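Local coordinates for SusD homolog (Bacteroides thetaiotaomicron, PDB 4MRU), which probably binds mucin O-glycans at the outer membrane as a SusD-like lipoprotein built on a TPR-like helical fold, at residues A[169-174]-A[194-199]; A[185-190]-A[239-244]; A[230-235]-A[323-328]. All coordinates share one frame; numbering follows the deposited sequence.

Contact 1. Residues A[169-174]-A[194-199]; sequences ALEDNM and QWRLFL
Leu170 and Arg196 face each other between two antiparallel helices of the TPR-like helical fold, where the C-terminal end of helix 152-173 packs against the beginning of helix 192-209. The short segments run at 154° to each other with their axes 10.3 Å apart, a spacing wide enough for side chains to fill. Arg196 does most of the filling. Its aliphatic part slides past Leu170 in the opposite direction, Arg196 CG lying 3.9 Å from Leu170 CB, and a bend at chi3 (71°) then brings the guanidinium against Glu171 CB. That carbon covers one face of the group, offset toward its rim, while the extended glutamate carries its carboxylate onward until Glu171 OE2 stands 3.4 Å from Arg196 NH2. This salt bridge is one of charge alone, since the oxygen lies well out of the guanidinium plane and the two flat groups are turned 56° apart. Asp167 OD1, one helical turn before Glu171, forms a salt bridge with Arg196 NE. Antiparallel helix pairs of this kind are consistent with the TPR-like fold. At the rim Met174, a selenomethionine near the end of helix 152-173, lies beside the arginine. Its chain crosses that of Arg196 at about a right angle and sets Met174 SE 3.6 Å from Arg196 CD. Toward the interior, Leu170 CD1 reaches Trp195 CB at 4.2 Å and, more loosely, Leu199 CD1 at 4.5 Å; Leu199 also packs on Leu163 and Ala166 of helix 152-173.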
loop_
_atom_site.group_PDB
_atom_site.type_symbol
_atom_site.label_atom_id
_atom_site.label_comp_id
_atom_site.label_asym_id
_atom_site.label_seq_id
_atom_site.Cartn_x
_atom_site.Cartn_y
_atom_site.Cartn_z
ATOM N N ALA A 169 0.377 0.693 -26.666
ATOM C CA ALA A 169 -0.554 1.618 -27.264
ATOM C C ALA A 169 -0.161 3.060 -26.909
ATOM O O ALA A 169 -0.271 3.960 -27.747
ATOM C CB ALA A 169 -1.987 1.311 -26.844
ATOM N N LEU A 170 0.339 3.272 -25.696
ATOM C CA LEU A 170 0.847 4.580 -25.309
ATOM C C LEU A 170 2.099 4.971 -26.120
ATOM O O LEU A 170 2.179 6.086 -26.664
ATOM C CB LEU A 170 1.195 4.606 -23.836
ATOM C CG LEU A 170 -0.032 4.554 -22.912
ATOM C CD1 LEU A 170 0.452 4.529 -21.481
ATOM C CD2 LEU A 170 -1.009 5.704 -23.146
ATOM N N GLU A 171 3.058 4.053 -26.195
ATOM C CA GLU A 171 4.263 4.301 -26.944
ATOM C C GLU A 171 3.950 4.582 -28.407
ATOM O O GLU A 171 4.538 5.480 -28.978
ATOM C CB GLU A 171 5.178 3.111 -26.850
ATOM C CG GLU A 171 6.511 3.225 -27.593
ATOM C CD GLU A 171 7.301 1.931 -27.485
ATOM O OE1 GLU A 171 6.925 0.941 -28.145
ATOM O OE2 GLU A 171 8.251 1.872 -26.708
ATOM N N ASP A 172 3.075 3.790 -29.030
ATOM C CA ASP A 172 2.782 3.961 -30.453
ATOM C C ASP A 172 1.968 5.204 -30.779
ATOM O O ASP A 172 1.944 5.623 -31.951
ATOM C CB ASP A 172 2.017 2.769 -31.003
ATOM C CG ASP A 172 2.865 1.506 -31.062
ATOM O OD1 ASP A 172 4.102 1.597 -30.983
ATOM O OD2 ASP A 172 2.278 0.411 -31.201
ATOM N N ASN A 173 1.310 5.809 -29.791
ATOM C CA ASN A 173 0.470 6.983 -30.061
ATOM C C ASN A 173 0.874 8.300 -29.379
ATOM O O ASN A 173 0.305 9.357 -29.672
ATOM C CB ASN A 173 -0.959 6.662 -29.679
ATOM C CG ASN A 173 -1.559 5.663 -30.614
ATOM O OD1 ASN A 173 -1.927 6.006 -31.729
ATOM N ND2 ASN A 173 -1.615 4.406 -30.191
HETATM N N MSE A 174 1.872 8.257 -28.521
HETATM C CA MSE A 174 2.247 9.466 -27.816
HETATM C C MSE A 174 2.972 10.436 -28.719
HETATM O O MSE A 174 3.658 10.073 -29.694
HETATM C CB MSE A 174 3.138 9.094 -26.657
HETATM C CG MSE A 174 4.580 8.759 -27.025
HETATM SE SE MSE A 174 5.165 7.986 -25.310
HETATM C CE MSE A 174 6.946 7.347 -25.965
ATOM N N GLN A 194 4.649 10.466 -18.978
ATOM C CA GLN A 194 4.646 10.215 -17.532
ATOM C C GLN A 194 3.820 8.984 -17.205
ATOM O O GLN A 194 4.208 8.226 -16.330
ATOM C CB GLN A 194 4.152 11.444 -16.757
ATOM C CG GLN A 194 5.202 12.548 -16.709
ATOM C CD GLN A 194 4.674 13.780 -16.021
ATOM O OE1 GLN A 194 3.556 14.238 -16.301
ATOM N NE2 GLN A 194 5.436 14.290 -15.081
ATOM N N TRP A 195 2.681 8.782 -17.888
ATOM C CA TRP A 195 1.926 7.531 -17.723
ATOM C C TRP A 195 2.809 6.312 -18.006
ATOM O O TRP A 195 2.701 5.310 -17.279
ATOM C CB TRP A 195 0.662 7.504 -18.586
ATOM C CG TRP A 195 -0.448 8.271 -17.982
ATOM C CD1 TRP A 195 -0.977 9.441 -18.413
ATOM C CD2 TRP A 195 -1.135 7.938 -16.768
ATOM N NE1 TRP A 195 -1.987 9.857 -17.571
ATOM C CE2 TRP A 195 -2.098 8.960 -16.539
ATOM C CE3 TRP A 195 -1.009 6.903 -15.839
ATOM C CZ2 TRP A 195 -2.930 8.959 -15.419
ATOM C CZ3 TRP A 195 -1.841 6.900 -14.707
ATOM C CH2 TRP A 195 -2.820 7.901 -14.530
ATOM N N ARG A 196 3.725 6.385 -18.984
ATOM C CA ARG A 196 4.614 5.224 -19.216
ATOM C C ARG A 196 5.609 4.976 -18.065
ATOM O O ARG A 196 5.856 3.832 -17.699
ATOM C CB ARG A 196 5.381 5.339 -20.542
ATOM C CG ARG A 196 4.424 5.269 -21.732
ATOM C CD ARG A 196 5.194 5.136 -23.034
ATOM N NE ARG A 196 5.767 3.819 -23.100
ATOM C CZ ARG A 196 7.029 3.531 -23.386
ATOM N NH1 ARG A 196 7.912 4.468 -23.674
ATOM N NH2 ARG A 196 7.393 2.263 -23.403
ATOM N N LEU A 197 6.175 6.038 -17.501
ATOM C CA LEU A 197 7.042 5.900 -16.354
ATOM C C LEU A 197 6.294 5.209 -15.230
ATOM O O LEU A 197 6.804 4.256 -14.577
ATOM C CB LEU A 197 7.552 7.257 -15.886
ATOM C CG LEU A 197 8.438 8.014 -16.887
ATOM C CD1 LEU A 197 8.817 9.365 -16.283
ATOM C CD2 LEU A 197 9.653 7.190 -17.235
ATOM N N PHE A 198 5.071 5.668 -15.000
ATOM C CA PHE A 198 4.279 5.075 -13.932
ATOM C C PHE A 198 4.001 3.603 -14.235
ATOM O O PHE A 198 4.114 2.736 -13.354
ATOM C CB PHE A 198 2.958 5.821 -13.719
ATOM C CG PHE A 198 2.017 5.094 -12.851
ATOM C CD1 PHE A 198 2.243 5.028 -11.481
ATOM C CD2 PHE A 198 0.923 4.445 -13.382
ATOM C CE1 PHE A 198 1.382 4.328 -10.656
ATOM C CE2 PHE A 198 0.070 3.740 -12.564
ATOM C CZ PHE A 198 0.289 3.707 -11.198
ATOM N N LEU A 199 3.584 3.327 -15.451
ATOM C CA LEU A 199 3.290 1.923 -15.823
ATOM C C LEU A 199 4.482 1.013 -15.587
ATOM O O LEU A 199 4.347 -0.094 -15.051
ATOM C CB LEU A 199 2.860 1.869 -17.285
ATOM C CG LEU A 199 2.392 0.572 -17.905
ATOM C CD1 LEU A 199 1.450 0.906 -19.055
ATOM C CD2 LEU A 199 3.559 -0.258 -18.389
#

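Contact 2. Residues A[185-190]-A[239-244]; sequences DDVYYG and ALFHVA. With EDO (1,2-ethanediol), chain J.
Asp186 O is gripped twice by His242. The backbone N of His242 donates to it over 2.9 Å, and the ring atom His242 ND1 donates also, at 2.9 Å from Asp186 O. The two donors come from opposite faces of the carbonyl plane, and the bond from ND1, with the oxygen nearly in the ring plane, helps hold the rotation of the imidazole. CG of His242 stands beside its own backbone N (chi1 -56°), which lets ring and main chain reach the same acceptor. With an alanine in place of His242, Asp186 O would probably keep only the backbone bond, and the Tyr189 ring would lose its neighbour and be freer to turn. Two waters extend the polar joint: one donates to both Asp186 OD2 and His242 O, the other links Val187 O to Leu240 N. Asp186 OD2 also forms a salt bridge with Arg29.

The loop 185-190 is shaped from within by Asp185, whose OD1 accepts from Val187 N and Tyr188 N, an Asx turn and Asx motif, while OD2 takes Gly190 N. The loop so shaped, which connects helices 152-173 and 192-209, lies against strand 239-241, whose partner in a two-stranded antiparallel sheet is strand 322-325. Val187 CA lies 3.1 Å from Leu240 O in a C-H...O contact. The valine methyls spread over the strand, Val187 CG2 lying 4.0 Å from Phe241 CD1 and Val187 CG1 4.3 Å from Ala239 CB. Tyr188 brings CZ to 3.9 Å from Ala239 CB, its hydroxyl bonded to Asp237 O. On the exposed side the Tyr189 and His242 rings meet obliquely, their planes at 43°, and Tyr189 OH hydrogen-bonds O1 of an ethanediol, probably from the crystallisation liquor.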
loop_
_atom_site.group_PDB
_atom_site.type_symbol
_atom_site.label_atom_id
_atom_site.label_comp_id
_atom_site.label_asym_id
_atom_site.label_seq_id
_atom_site.Cartn_x
_atom_site.Cartn_y
_atom_site.Cartn_z
ATOM N N ASP A 185 -7.760 14.091 -16.928
ATOM C CA ASP A 185 -6.789 13.264 -16.216
ATOM C C ASP A 185 -6.171 14.103 -15.111
ATOM O O ASP A 185 -5.477 15.089 -15.391
ATOM C CB ASP A 185 -5.753 12.776 -17.229
ATOM C CG ASP A 185 -4.430 12.298 -16.577
ATOM O OD1 ASP A 185 -4.407 11.946 -15.367
ATOM O OD2 ASP A 185 -3.409 12.305 -17.298
ATOM N N ASP A 186 -6.465 13.780 -13.862
ATOM C CA ASP A 186 -5.959 14.629 -12.734
ATOM C C ASP A 186 -4.769 14.059 -12.014
ATOM O O ASP A 186 -4.460 14.417 -10.853
ATOM C CB ASP A 186 -7.110 14.926 -11.759
ATOM C CG ASP A 186 -8.093 15.961 -12.337
ATOM O OD1 ASP A 186 -7.801 16.564 -13.384
ATOM O OD2 ASP A 186 -9.137 16.196 -11.711
ATOM N N VAL A 187 -4.074 13.167 -12.707
ATOM C CA VAL A 187 -2.814 12.585 -12.209
ATOM C C VAL A 187 -1.687 13.233 -12.995
ATOM O O VAL A 187 -0.857 13.938 -12.416
ATOM C CB VAL A 187 -2.790 11.062 -12.339
ATOM C CG1 VAL A 187 -1.396 10.483 -12.023
ATOM C CG2 VAL A 187 -3.809 10.467 -11.380
ATOM N N TYR A 188 -1.694 13.033 -14.315
ATOM C CA TYR A 188 -0.626 13.584 -15.174
ATOM C C TYR A 188 -1.094 14.590 -16.217
ATOM O O TYR A 188 -0.302 15.007 -17.084
ATOM C CB TYR A 188 0.124 12.435 -15.850
ATOM C CG TYR A 188 1.033 11.662 -14.941
ATOM C CD1 TYR A 188 2.001 12.299 -14.160
ATOM C CD2 TYR A 188 0.970 10.286 -14.895
ATOM C CE1 TYR A 188 2.855 11.572 -13.354
ATOM C CE2 TYR A 188 1.818 9.560 -14.105
ATOM C CZ TYR A 188 2.761 10.202 -13.333
ATOM O OH TYR A 188 3.606 9.415 -12.586
ATOM N N TYR A 189 -2.353 15.025 -16.127
ATOM C CA TYR A 189 -2.889 16.041 -17.017
ATOM C C TYR A 189 -2.511 15.772 -18.462
ATOM O O TYR A 189 -2.126 16.657 -19.218
ATOM C CB TYR A 189 -2.416 17.417 -16.537
ATOM C CG TYR A 189 -2.886 17.692 -15.104
ATOM C CD1 TYR A 189 -4.160 18.167 -14.861
ATOM C CD2 TYR A 189 -2.058 17.423 -14.001
ATOM C CE1 TYR A 189 -4.600 18.411 -13.558
ATOM C CE2 TYR A 189 -2.484 17.640 -12.717
ATOM C CZ TYR A 189 -3.760 18.144 -12.499
ATOM O OH TYR A 189 -4.193 18.374 -11.221
ATOM N N GLY A 190 -2.640 14.527 -18.851
ATOM C CA GLY A 190 -2.568 14.183 -20.282
ATOM C C GLY A 190 -1.180 13.837 -20.787
ATOM O O GLY A 190 -1.018 13.587 -21.965
ATOM N N ALA A 239 3.416 9.916 -9.302
ATOM C CA ALA A 239 2.013 9.747 -9.652
ATOM C C ALA A 239 1.161 10.149 -8.444
ATOM O O ALA A 239 1.160 9.445 -7.422
ATOM C CB ALA A 239 1.732 8.326 -10.022
ATOM N N LEU A 240 0.491 11.291 -8.568
ATOM C CA LEU A 240 -0.370 11.809 -7.536
ATOM C C LEU A 240 -1.723 12.045 -8.153
ATOM O O LEU A 240 -1.805 12.626 -9.261
ATOM C CB LEU A 240 0.140 13.137 -7.026
ATOM C CG LEU A 240 1.204 13.252 -5.946
ATOM C CD1 LEU A 240 2.391 12.385 -6.219
ATOM C CD2 LEU A 240 1.574 14.735 -5.883
ATOM N N PHE A 241 -2.793 11.669 -7.449
ATOM C CA PHE A 241 -4.151 12.028 -7.868
ATOM C C PHE A 241 -4.493 13.326 -7.164
ATOM O O PHE A 241 -4.693 13.372 -5.948
ATOM C CB PHE A 241 -5.143 10.900 -7.574
ATOM C CG PHE A 241 -6.567 11.214 -7.906
ATOM C CD1 PHE A 241 -6.920 11.751 -9.149
ATOM C CD2 PHE A 241 -7.578 10.919 -6.993
ATOM C CE1 PHE A 241 -8.232 11.991 -9.478
ATOM C CE2 PHE A 241 -8.899 11.162 -7.319
ATOM C CZ PHE A 241 -9.225 11.707 -8.548
ATOM N N HIS A 242 -4.543 14.399 -7.939
ATOM C CA HIS A 242 -4.846 15.702 -7.427
ATOM C C HIS A 242 -6.344 15.906 -7.359
ATOM O O HIS A 242 -7.105 15.529 -8.281
ATOM C CB HIS A 242 -4.243 16.783 -8.348
ATOM C CG HIS A 242 -2.779 16.648 -8.554
ATOM N ND1 HIS A 242 -2.249 15.814 -9.505
ATOM C CD2 HIS A 242 -1.724 17.208 -7.918
ATOM C CE1 HIS A 242 -0.931 15.888 -9.476
ATOM N NE2 HIS A 242 -0.588 16.710 -8.508
ATOM N N VAL A 243 -6.791 16.539 -6.293
ATOM C CA VAL A 243 -8.196 16.704 -6.093
ATOM C C VAL A 243 -8.473 18.087 -5.505
ATOM O O VAL A 243 -7.634 18.614 -4.782
ATOM C CB VAL A 243 -8.753 15.654 -5.122
ATOM C CG1 VAL A 243 -8.716 14.269 -5.744
ATOM C CG2 VAL A 243 -7.985 15.681 -3.811
ATOM N N ALA A 244 -9.638 18.644 -5.836
ATOM C CA ALA A 244 -10.081 19.940 -5.298
ATOM C C ALA A 244 -10.413 19.811 -3.822
ATOM O O ALA A 244 -10.187 20.732 -3.057
ATOM C CB ALA A 244 -11.278 20.462 -6.085
HETATM C C1 EDO J . -7.271 18.699 -10.501
HETATM O O1 EDO J . -6.267 19.680 -10.665
HETATM C C2 EDO J . -7.832 18.828 -9.093
HETATM O O2 EDO J . -7.852 20.196 -8.666
HETATM O O HOH W 1 -9.552 15.260 -9.155
HETATM O O HOH W 2 1.139 13.280 -10.625
#

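Contact 3. Residues A[230-235]-A[323-328]; sequences GVIEKN and VWMTAS. With EDO (1,2-ethanediol), chain F.
Ile232 and Ala327 meet where the loop between helix 216-229 and strand 239-241 passes the start of helix 327-339. The two branches of the isoleucine divide the work. Ile232 CG2, set opposite the backbone N, lies 3.7 Å from Ala327 N and 4.0 Å from Ala327 CB. The longer arm leaves on the other side: CG1 stands beside the backbone N (chi1 -63°) and chi2 is extended at 165°, which carries Ile232 CD1 obliquely across Met325 to 4.0 Å from Met325 CG.

Met325 is a selenomethionine modelled in two conformers. In the one described, CG lies anti to the backbone N (chi1 175°), which places it against Ile232 CD1, and the chain beyond bends at both chi2 and chi3. Met325 ends strand 322-325 in a classic beta bulge, in which it and Trp324 are both paired to Ala239 of the neighbouring strand. One residue on, Thr326 is the N-cap of helix 327-339, its OG1 accepting from Glu329 N, and the chain passes from strand to helix beside the loop.

The methyl of Ala327 points into the curve of that loop. Ala327 CB touches the carbonyl carbons of Glu233 and Lys234 at 3.8 Å each and lies 4.0 Å from Asn235 OD1. The side chains of Glu233 and Lys234 set off away from the helix; Glu233 OE2 forms a salt bridge with Arg334, and Asn235 ND2 bonds Glu361 and Leu358 O of helix 348-363. Two waters bridge the segments: one donates to Ile232 O and Ala327 O, another donates to Asn235 OD1 and accepts from Ser328 N. Asn238 completes the joint, bonding both Ala327 N and Asn235 OD1.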
loop_
_atom_site.group_PDB
_atom_site.type_symbol
_atom_site.label_atom_id
_atom_site.label_comp_id
_atom_site.label_asym_id
_atom_site.label_seq_id
_atom_site.Cartn_x
_atom_site.Cartn_y
_atom_site.Cartn_z
ATOM N N GLY A 230 12.156 2.650 -18.570
ATOM C CA GLY A 230 12.140 3.928 -17.907
ATOM C C GLY A 230 11.098 3.948 -16.786
ATOM O O GLY A 230 9.914 3.829 -17.036
ATOM N N VAL A 231 11.558 4.150 -15.546
ATOM C CA VAL A 231 10.697 4.231 -14.369
ATOM C C VAL A 231 10.793 5.642 -13.790
ATOM O O VAL A 231 11.607 6.450 -14.256
ATOM C CB VAL A 231 11.068 3.187 -13.303
ATOM C CG1 VAL A 231 10.716 1.776 -13.784
ATOM C CG2 VAL A 231 12.570 3.252 -12.930
ATOM N N ILE A 232 9.934 5.943 -12.811
ATOM C CA ILE A 232 9.939 7.220 -12.124
ATOM C C ILE A 232 11.238 7.367 -11.327
ATOM O O ILE A 232 11.533 6.564 -10.442
ATOM C CB ILE A 232 8.712 7.345 -11.175
ATOM C CG1 ILE A 232 7.403 7.319 -11.966
ATOM C CG2 ILE A 232 8.791 8.599 -10.336
ATOM C CD1 ILE A 232 6.176 7.085 -11.110
ATOM N N GLU A 233 12.006 8.412 -11.651
ATOM C CA GLU A 233 13.323 8.662 -11.019
ATOM C C GLU A 233 13.433 10.029 -10.361
ATOM O O GLU A 233 14.336 10.261 -9.583
ATOM C CB GLU A 233 14.436 8.525 -12.047
ATOM C CG GLU A 233 14.664 7.116 -12.507
ATOM C CD GLU A 233 15.906 6.977 -13.400
ATOM O OE1 GLU A 233 15.897 7.526 -14.495
ATOM O OE2 GLU A 233 16.869 6.317 -13.006
ATOM N N LYS A 234 12.515 10.931 -10.689
ATOM C CA LYS A 234 12.495 12.267 -10.172
ATOM C C LYS A 234 11.181 12.505 -9.482
ATOM O O LYS A 234 10.164 12.016 -9.952
ATOM C CB LYS A 234 12.558 13.285 -11.327
ATOM C CG LYS A 234 13.821 13.292 -12.161
ATOM C CD LYS A 234 13.738 14.337 -13.268
ATOM C CE LYS A 234 12.421 14.252 -14.037
ATOM N NZ LYS A 234 12.424 15.003 -15.316
ATOM N N ASN A 235 11.185 13.263 -8.395
ATOM C CA ASN A 235 9.952 13.535 -7.691
ATOM C C ASN A 235 8.891 14.277 -8.554
ATOM O O ASN A 235 7.708 14.153 -8.339
ATOM C CB ASN A 235 10.262 14.317 -6.420
ATOM C CG ASN A 235 10.658 13.393 -5.271
ATOM O OD1 ASN A 235 10.027 12.355 -5.031
ATOM N ND2 ASN A 235 11.690 13.768 -4.554
ATOM N N VAL A 323 -1.223 10.035 -2.943
ATOM C CA VAL A 323 0.084 9.690 -3.514
ATOM C C VAL A 323 0.071 8.237 -3.918
ATOM O O VAL A 323 -0.023 7.352 -3.060
ATOM C CB VAL A 323 1.246 9.994 -2.518
ATOM C CG1 VAL A 323 2.606 9.603 -3.094
ATOM C CG2 VAL A 323 1.272 11.475 -2.106
ATOM N N TRP A 324 0.151 7.976 -5.230
ATOM C CA TRP A 324 0.156 6.594 -5.717
ATOM C C TRP A 324 1.546 5.935 -5.745
ATOM O O TRP A 324 1.719 4.870 -5.224
ATOM C CB TRP A 324 -0.367 6.537 -7.116
ATOM C CG TRP A 324 -1.821 6.890 -7.291
ATOM C CD1 TRP A 324 -2.675 7.349 -6.364
ATOM C CD2 TRP A 324 -2.544 6.798 -8.503
ATOM N NE1 TRP A 324 -3.923 7.557 -6.925
ATOM C CE2 TRP A 324 -3.858 7.200 -8.244
ATOM C CE3 TRP A 324 -2.206 6.395 -9.792
ATOM C CZ2 TRP A 324 -4.852 7.221 -9.246
ATOM C CZ3 TRP A 324 -3.179 6.355 -10.765
ATOM C CH2 TRP A 324 -4.487 6.781 -10.494
HETATM N N MSE A 325 2.512 6.562 -6.397
HETATM C CA MSE A 325 3.825 5.962 -6.584
HETATM C C MSE A 325 4.833 7.059 -6.694
HETATM O O MSE A 325 4.653 8.009 -7.441
HETATM C CB MSE A 325 3.823 5.100 -7.843
HETATM C CG MSE A 325 5.257 4.610 -8.063
HETATM SE SE MSE A 325 5.685 2.740 -7.711
HETATM C CE MSE A 325 4.053 2.004 -8.568
ATOM N N THR A 326 5.919 6.920 -5.920
ATOM C CA THR A 326 6.959 7.924 -5.902
ATOM C C THR A 326 8.329 7.395 -6.330
ATOM O O THR A 326 8.625 6.194 -6.319
ATOM C CB THR A 326 7.158 8.494 -4.504
ATOM O OG1 THR A 326 7.709 7.457 -3.661
ATOM C CG2 THR A 326 5.854 9.050 -3.966
ATOM N N ALA A 327 9.161 8.335 -6.713
ATOM C CA ALA A 327 10.568 8.054 -7.019
ATOM C C ALA A 327 11.267 7.340 -5.883
ATOM O O ALA A 327 12.060 6.458 -6.134
ATOM C CB ALA A 327 11.288 9.338 -7.353
ATOM N N SER A 328 10.991 7.704 -4.636
ATOM C CA SER A 328 11.596 7.004 -3.491
ATOM C C SER A 328 11.236 5.522 -3.492
ATOM O O SER A 328 12.096 4.661 -3.348
ATOM C CB SER A 328 11.159 7.630 -2.163
ATOM O OG SER A 328 11.743 6.964 -1.076
HETATM C C1 EDO F . -1.218 2.306 -6.351
HETATM O O1 EDO F . -1.425 1.100 -5.607
HETATM C C2 EDO F . -1.185 3.354 -5.293
HETATM O O2 EDO F . -0.045 3.013 -4.525
HETATM O O HOH W 3 13.404 6.380 -8.421
HETATM O O HOH W 4 9.869 10.266 -3.541
#

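From the N terminus, helix 152-173 leads into a loop and back along helix 192-209, and contact 1 closes that short hairpin. Contact 2 starts within this loop and reaches forward to strand 239-241, so contacts 1 and 2 cross; Trp195 joins them through a probable hydrogen bond to Asp185. Contact 3 opens before strand 239-241 and closes much later at 323-328, crossing contact 2 but following contact 1 in series. Contacts 2 and 3 share the antiparallel sheet, where Ala239 pairs with Trp324 and Met325. Helix 192-209 supplies one side of contact 1 and lies against contacts 2 and 3, with Phe198 touching both Ala239 and Met325 and Leu197 packing on the loop 230-235.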